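Local structure of Serine/threonine-protein kinase BRSK1 (Mus musculus, 5IRI) at residues Lys23-Leu27 against Ser28-Ala32; Ala56-Lys59 against Ala60-Gly63; Arg110-Lys113 against Arg114-Thr118. The protein phosphorylates serine and threonine residues of target proteins, tau probably among them, and carries a C-terminal AIS-KA1 region implicated in auto-inhibition. All coordinates share one frame; numbering follows the deposited sequence.

Interaction 1 of 3, residues Lys23-Leu27 against Ser28-Ala32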
# COMPACT_ATOMS: atom_id res chain seq x y z
N LYS A 23 -4.62 -10.41 -11.69
CA LYS A 23 -5.22 -11.57 -12.35
C LYS A 23 -4.32 -12.79 -12.34
O LYS A 23 -4.83 -13.91 -12.20
CB LYS A 23 -5.59 -11.17 -13.78
CG LYS A 23 -6.07 -12.24 -14.75
CD LYS A 23 -6.28 -11.59 -16.13
CE LYS A 23 -5.67 -12.41 -17.26
NZ LYS A 23 -6.62 -12.68 -18.38
N ASP A 24 -3.00 -12.63 -12.47
CA ASP A 24 -2.16 -13.81 -12.60
C ASP A 24 -0.89 -13.79 -11.76
O ASP A 24 0.07 -14.49 -12.09
CB ASP A 24 -1.78 -14.00 -14.05
CG ASP A 24 -2.98 -14.13 -14.93
OD1 ASP A 24 -3.87 -14.95 -14.58
OD2 ASP A 24 -3.06 -13.39 -15.94
N LYS A 25 -0.86 -13.02 -10.68
CA LYS A 25 0.35 -12.88 -9.89
C LYS A 25 0.21 -13.70 -8.62
O LYS A 25 -0.72 -13.45 -7.85
CB LYS A 25 0.60 -11.42 -9.57
CG LYS A 25 1.95 -11.16 -8.96
CD LYS A 25 2.21 -9.67 -8.85
CE LYS A 25 3.57 -9.31 -9.43
NZ LYS A 25 3.46 -8.51 -10.68
N PRO A 26 1.09 -14.67 -8.37
CA PRO A 26 0.96 -15.51 -7.17
C PRO A 26 1.14 -14.73 -5.87
O PRO A 26 1.85 -13.72 -5.83
CB PRO A 26 2.07 -16.56 -7.34
CG PRO A 26 2.97 -16.02 -8.43
CD PRO A 26 2.10 -15.20 -9.31
N LEU A 27 0.51 -15.23 -4.79
CA LEU A 27 0.49 -14.50 -3.52
C LEU A 27 1.88 -14.22 -2.99
O LEU A 27 2.12 -13.14 -2.44
CB LEU A 27 -0.31 -15.26 -2.46
CG LEU A 27 -0.03 -14.85 -1.00
CD1 LEU A 27 -0.52 -13.44 -0.68
CD2 LEU A 27 -0.63 -15.82 -0.00
N SER A 28 2.79 -15.19 -3.09
CA SER A 28 4.18 -14.94 -2.71
C SER A 28 4.73 -13.72 -3.42
O SER A 28 5.31 -12.83 -2.78
CB SER A 28 5.04 -16.17 -3.01
OG SER A 28 4.92 -16.56 -4.37
N SER A 29 4.52 -13.63 -4.74
CA SER A 29 5.05 -12.52 -5.53
C SER A 29 4.45 -11.19 -5.12
O SER A 29 5.13 -10.17 -5.16
CB SER A 29 4.80 -12.76 -7.02
OG SER A 29 5.41 -13.96 -7.46
N ILE A 30 3.17 -11.18 -4.76
CA ILE A 30 2.55 -9.94 -4.30
C ILE A 30 3.15 -9.52 -2.97
O ILE A 30 3.45 -8.34 -2.76
CB ILE A 30 1.03 -10.12 -4.19
CG1 ILE A 30 0.41 -10.31 -5.58
CG2 ILE A 30 0.40 -8.92 -3.47
CD1 ILE A 30 -1.04 -10.73 -5.57
N LYS A 31 3.31 -10.47 -2.05
CA LYS A 31 3.92 -10.16 -0.77
C LYS A 31 5.32 -9.62 -0.98
O LYS A 31 5.69 -8.58 -0.43
CB LYS A 31 3.93 -11.40 0.13
CG LYS A 31 2.60 -11.75 0.78
CD LYS A 31 2.77 -12.86 1.83
CE LYS A 31 3.54 -12.35 3.07
NZ LYS A 31 3.68 -13.38 4.15
N ALA A 32 6.11 -10.30 -1.82
CA ALA A 32 7.46 -9.82 -2.09
C ALA A 32 7.44 -8.39 -2.61
O ALA A 32 8.07 -7.50 -2.02
CB ALA A 32 8.16 -10.74 -3.07
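Lys25 lays the aliphatic part of its chain beside the first turn of helix 27-40, running obliquely past Ile30. Its CG sits 3.8 Å from Ser29 CB, and CD is equally far, 3.8 Å, from Ile30 CG1, so the methylenes rest against both side chains. CG stands opposite the backbone N (chi1 -170°), which sends the chain over the helix start; bends further out then bring NZ to the carbonyl oxygens of Leu123 and Ser125, at the C-terminal end of helix 109-124 and just past it. Ile30 directs CG1 back at the loop, and its CD1 lies 3.6 Å from Lys25 O. Beside this pair, the Pro26 ring turns CG to Ser29 OG. Leu27 crosses Lys31 at a slant, the CD1 methyl resting 3.8 Å from Lys31 CG, while the amino end of Lys31 leads away to Gln51 OE1. The backbone holds the turn together: Ile30 N reaches Pro26 O at 3.1 Å, in the carbonyl plane, and Lys31 N meets Leu27 O at 2.9 Å almost straight (N-H...O 170°), whereas the bond from Ser29 N to Pro26 O is weak. Leu27 and Ile30 also pack on Tyr98 and Ile77 of the sheet. With Pro26 as N-cap residue, this is the loop-to-helix junction where the first helix of the KA1 domain settles on its antiparallel sheet.

Interaction 2 of 3, residues Ala56-Lys59 against Ala60-Gly63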
# COMPACT_ATOMS: atom_id res chain seq x y z
N ALA A 56 1.77 0.37 7.91
CA ALA A 56 2.86 1.16 7.37
C ALA A 56 2.70 2.60 7.82
O ALA A 56 1.58 3.13 7.84
CB ALA A 56 2.90 1.08 5.84
N GLU A 57 3.83 3.22 8.17
CA GLU A 57 3.89 4.63 8.53
C GLU A 57 4.85 5.35 7.61
O GLU A 57 6.01 4.94 7.47
CB GLU A 57 4.31 4.83 9.97
CG GLU A 57 4.02 6.21 10.47
CD GLU A 57 4.45 6.41 11.91
OE1 GLU A 57 5.62 6.10 12.22
OE2 GLU A 57 3.61 6.86 12.72
N TYR A 58 4.38 6.41 6.99
CA TYR A 58 5.18 7.27 6.12
C TYR A 58 5.45 8.55 6.89
O TYR A 58 4.57 9.41 7.02
CB TYR A 58 4.43 7.53 4.81
CG TYR A 58 5.08 8.53 3.90
CD1 TYR A 58 4.80 9.87 4.02
CD2 TYR A 58 5.97 8.13 2.91
CE1 TYR A 58 5.40 10.80 3.20
CE2 TYR A 58 6.57 9.05 2.07
CZ TYR A 58 6.27 10.40 2.23
OH TYR A 58 6.84 11.35 1.41
N LYS A 59 6.67 8.67 7.42
CA LYS A 59 6.97 9.74 8.37
C LYS A 59 7.22 11.09 7.72
O LYS A 59 7.09 12.12 8.39
CB LYS A 59 8.19 9.35 9.22
CG LYS A 59 8.04 8.05 10.01
CD LYS A 59 9.31 7.71 10.76
CE LYS A 59 9.09 6.58 11.77
NZ LYS A 59 10.28 6.39 12.66
N ALA A 60 7.56 11.12 6.42
CA ALA A 60 8.04 12.34 5.77
C ALA A 60 6.97 13.44 5.71
O ALA A 60 7.32 14.63 5.72
CB ALA A 60 8.54 12.01 4.37
N SER A 61 5.69 13.08 5.62
CA SER A 61 4.64 14.09 5.55
C SER A 61 4.43 14.77 6.89
O SER A 61 3.77 15.82 6.94
CB SER A 61 3.32 13.49 5.07
OG SER A 61 2.62 12.86 6.13
N GLY A 62 4.96 14.21 7.97
CA GLY A 62 4.88 14.86 9.26
C GLY A 62 5.64 16.17 9.29
O GLY A 62 6.41 16.52 8.38
N GLY A 63 5.42 16.91 10.37
CA GLY A 63 6.02 18.20 10.55
C GLY A 63 5.95 18.65 12.00
O GLY A 63 5.45 17.95 12.88
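Tyr58 turns its ring against the turn that follows strand 53-58, so that the backbone N of Ala60 lies over one ring face. Chi1 of 173° sets CG trans to the tyrosine's own N and beside its carbonyl carbon, the direction in which the chain continues; chi2 of -89° stands the ring across the CA-CB-CG plane. The outer end of the ring thereby meets the Ala60 methyl, whose CB is 3.5 Å from Tyr58 CZ and also 3.5 Å from Tyr58 OH. Ser61 meets the ring edge instead, CB in the ring plane and 3.9 Å from Tyr58 CE1. Its OG is held between the serine's own N and carbonyl carbon (chi1 82°) and bonds to Lys69 O, across the loop that leads to strand 71-79. Lys59 takes the other course: its chain runs out extended from the turn, and the contact it makes is through the backbone, Gly62 N bonding to Lys59 O at 3.0 Å with the donor well above the carbonyl plane. Arg111 and Val115 of helix 109-124 also pack against Tyr58. The Lys59-Gly62 bond, with helical backbone angles at Ala60 and Ser61, defines a type I beta turn, here placed at the end of a sheet strand.

Interaction 3 of 3, residues Arg110-Lys113 against Arg114-Thr118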
# COMPACT_ATOMS: atom_id res chain seq x y z
N ARG A 110 -3.61 13.23 0.35
CA ARG A 110 -2.89 13.34 -0.92
C ARG A 110 -1.57 12.58 -0.89
O ARG A 110 -1.23 11.89 -1.86
CB ARG A 110 -2.67 14.82 -1.27
CG ARG A 110 -3.94 15.47 -1.84
CD ARG A 110 -4.54 14.62 -2.97
NE ARG A 110 -5.85 15.08 -3.45
CZ ARG A 110 -7.00 14.49 -3.17
NH1 ARG A 110 -7.03 13.40 -2.40
NH2 ARG A 110 -8.14 14.97 -3.66
N ARG A 111 -0.80 12.68 0.19
CA ARG A 111 0.43 11.90 0.20
C ARG A 111 0.14 10.41 0.38
O ARG A 111 1.01 9.59 0.09
CB ARG A 111 1.40 12.38 1.27
CG ARG A 111 2.82 12.08 0.85
CD ARG A 111 3.84 13.01 1.45
NE ARG A 111 3.65 14.41 1.10
CZ ARG A 111 4.47 15.39 1.48
NH1 ARG A 111 5.55 15.10 2.21
NH2 ARG A 111 4.22 16.64 1.12
N PHE A 112 -1.06 10.07 0.83
CA PHE A 112 -1.47 8.67 0.82
C PHE A 112 -1.46 8.11 -0.59
O PHE A 112 -0.90 7.03 -0.82
CB PHE A 112 -2.86 8.56 1.45
CG PHE A 112 -3.44 7.18 1.40
CD1 PHE A 112 -2.74 6.09 1.85
CD2 PHE A 112 -4.73 6.99 0.94
CE1 PHE A 112 -3.30 4.83 1.80
CE2 PHE A 112 -5.29 5.73 0.90
CZ PHE A 112 -4.58 4.65 1.33
N LYS A 113 -2.03 8.85 -1.55
CA LYS A 113 -2.12 8.37 -2.93
C LYS A 113 -0.74 8.20 -3.57
O LYS A 113 -0.53 7.23 -4.30
CB LYS A 113 -2.98 9.31 -3.77
CG LYS A 113 -4.13 8.62 -4.52
CD LYS A 113 -3.91 8.56 -6.05
CE LYS A 113 -4.23 7.17 -6.67
NZ LYS A 113 -3.80 7.05 -8.10
N ARG A 114 0.21 9.11 -3.30
CA ARG A 114 1.55 8.98 -3.89
C ARG A 114 2.29 7.76 -3.37
O ARG A 114 2.99 7.08 -4.13
CB ARG A 114 2.40 10.22 -3.60
CG ARG A 114 1.82 11.57 -3.96
CD ARG A 114 1.46 11.67 -5.43
NE ARG A 114 0.01 11.72 -5.59
CZ ARG A 114 -0.71 12.82 -5.41
NH1 ARG A 114 -2.03 12.78 -5.55
NH2 ARG A 114 -0.11 13.96 -5.08
N VAL A 115 2.20 7.50 -2.06
CA VAL A 115 2.79 6.29 -1.50
C VAL A 115 2.16 5.06 -2.12
O VAL A 115 2.85 4.13 -2.54
CB VAL A 115 2.63 6.29 0.03
CG1 VAL A 115 3.21 5.02 0.59
CG2 VAL A 115 3.28 7.50 0.64
N VAL A 116 0.83 5.04 -2.18
CA VAL A 116 0.14 3.88 -2.72
C VAL A 116 0.51 3.69 -4.18
O VAL A 116 0.71 2.56 -4.65
CB VAL A 116 -1.37 4.02 -2.52
CG1 VAL A 116 -2.12 2.99 -3.32
CG2 VAL A 116 -1.70 3.87 -1.07
N GLU A 117 0.62 4.79 -4.92
CA GLU A 117 0.99 4.71 -6.34
C GLU A 117 2.35 4.07 -6.50
O GLU A 117 2.52 3.11 -7.26
CB GLU A 117 0.97 6.10 -6.97
CG GLU A 117 -0.39 6.49 -7.47
CD GLU A 117 -0.52 7.97 -7.71
OE1 GLU A 117 0.46 8.71 -7.46
OE2 GLU A 117 -1.61 8.37 -8.16
N THR A 118 3.34 4.59 -5.78
CA THR A 118 4.63 3.94 -5.72
C THR A 118 4.49 2.44 -5.48
O THR A 118 5.12 1.63 -6.16
CB THR A 118 5.47 4.59 -4.64
OG1 THR A 118 5.45 6.01 -4.84
CG2 THR A 118 6.89 4.06 -4.68
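Lys113, its chain bent at chi2 (-109°) and chi3 (135°), brings NZ round to Glu117, and Glu117 answers with CG placed beside its own backbone N (chi1 -87°) and a chain extended beyond it. The two side chains slant across each other, and Lys113 NZ bonds to Glu117 OE2 at 2.6 Å in a salt bridge that uses the anti lone pair, the one facing away from the other oxygen. Glu117 OE1 forms a longer salt bridge, 3.6 Å, to Arg114 NE, so one carboxylate bridges two cations. Arg114 curls back over the preceding turn: its guanidinium sits flat above Arg110 O, which is 3.7 Å from the plane and over its centre. The flanking positive charges would be expected to favour the ionised form of Glu117. Lys113 NZ also has a weak, long ion pair with Asp13. Another side of the helix is apolar. Phe112 swings its ring back so that CE1 comes 3.4 Å from Val116 CG2, and both residues pack on Ile18 and Phe102 of the sheet. Backbone bonds run from residue i+4 to i, among them Val116 N to Phe112 O at 3.0 Å; that from Arg114 N to Arg110 O is weak. Arg114 O is gripped twice, by Thr118 N and by Thr118 OG1 (2.8 Å), from opposite faces of its plane. An i to i+4 salt bridge on one side and aromatic-aliphatic packing on another mark an amphipathic alpha helix, the C-terminal helix of the KA1 domain laid on its sheet.

Overall arrangement
From the N terminus the three contacts follow in series, each local, so none nests in or crosses another. Interaction 1 turns the chain from strand 17-22 into helix 27-40. Interaction 2 opens the loop from strand 53-58 to strand 71-79, about 27 Å away between centres and across the middle of the chain. Interaction 3 lies in helix 109-124, which follows strand 98-106. Interactions 2 and 3 touch through Tyr58, which joins the strand end to the last helix. Interaction 1 touches neither, yet Lys25 reaches the C-terminal end of that helix, so both helices and the sheet are linked.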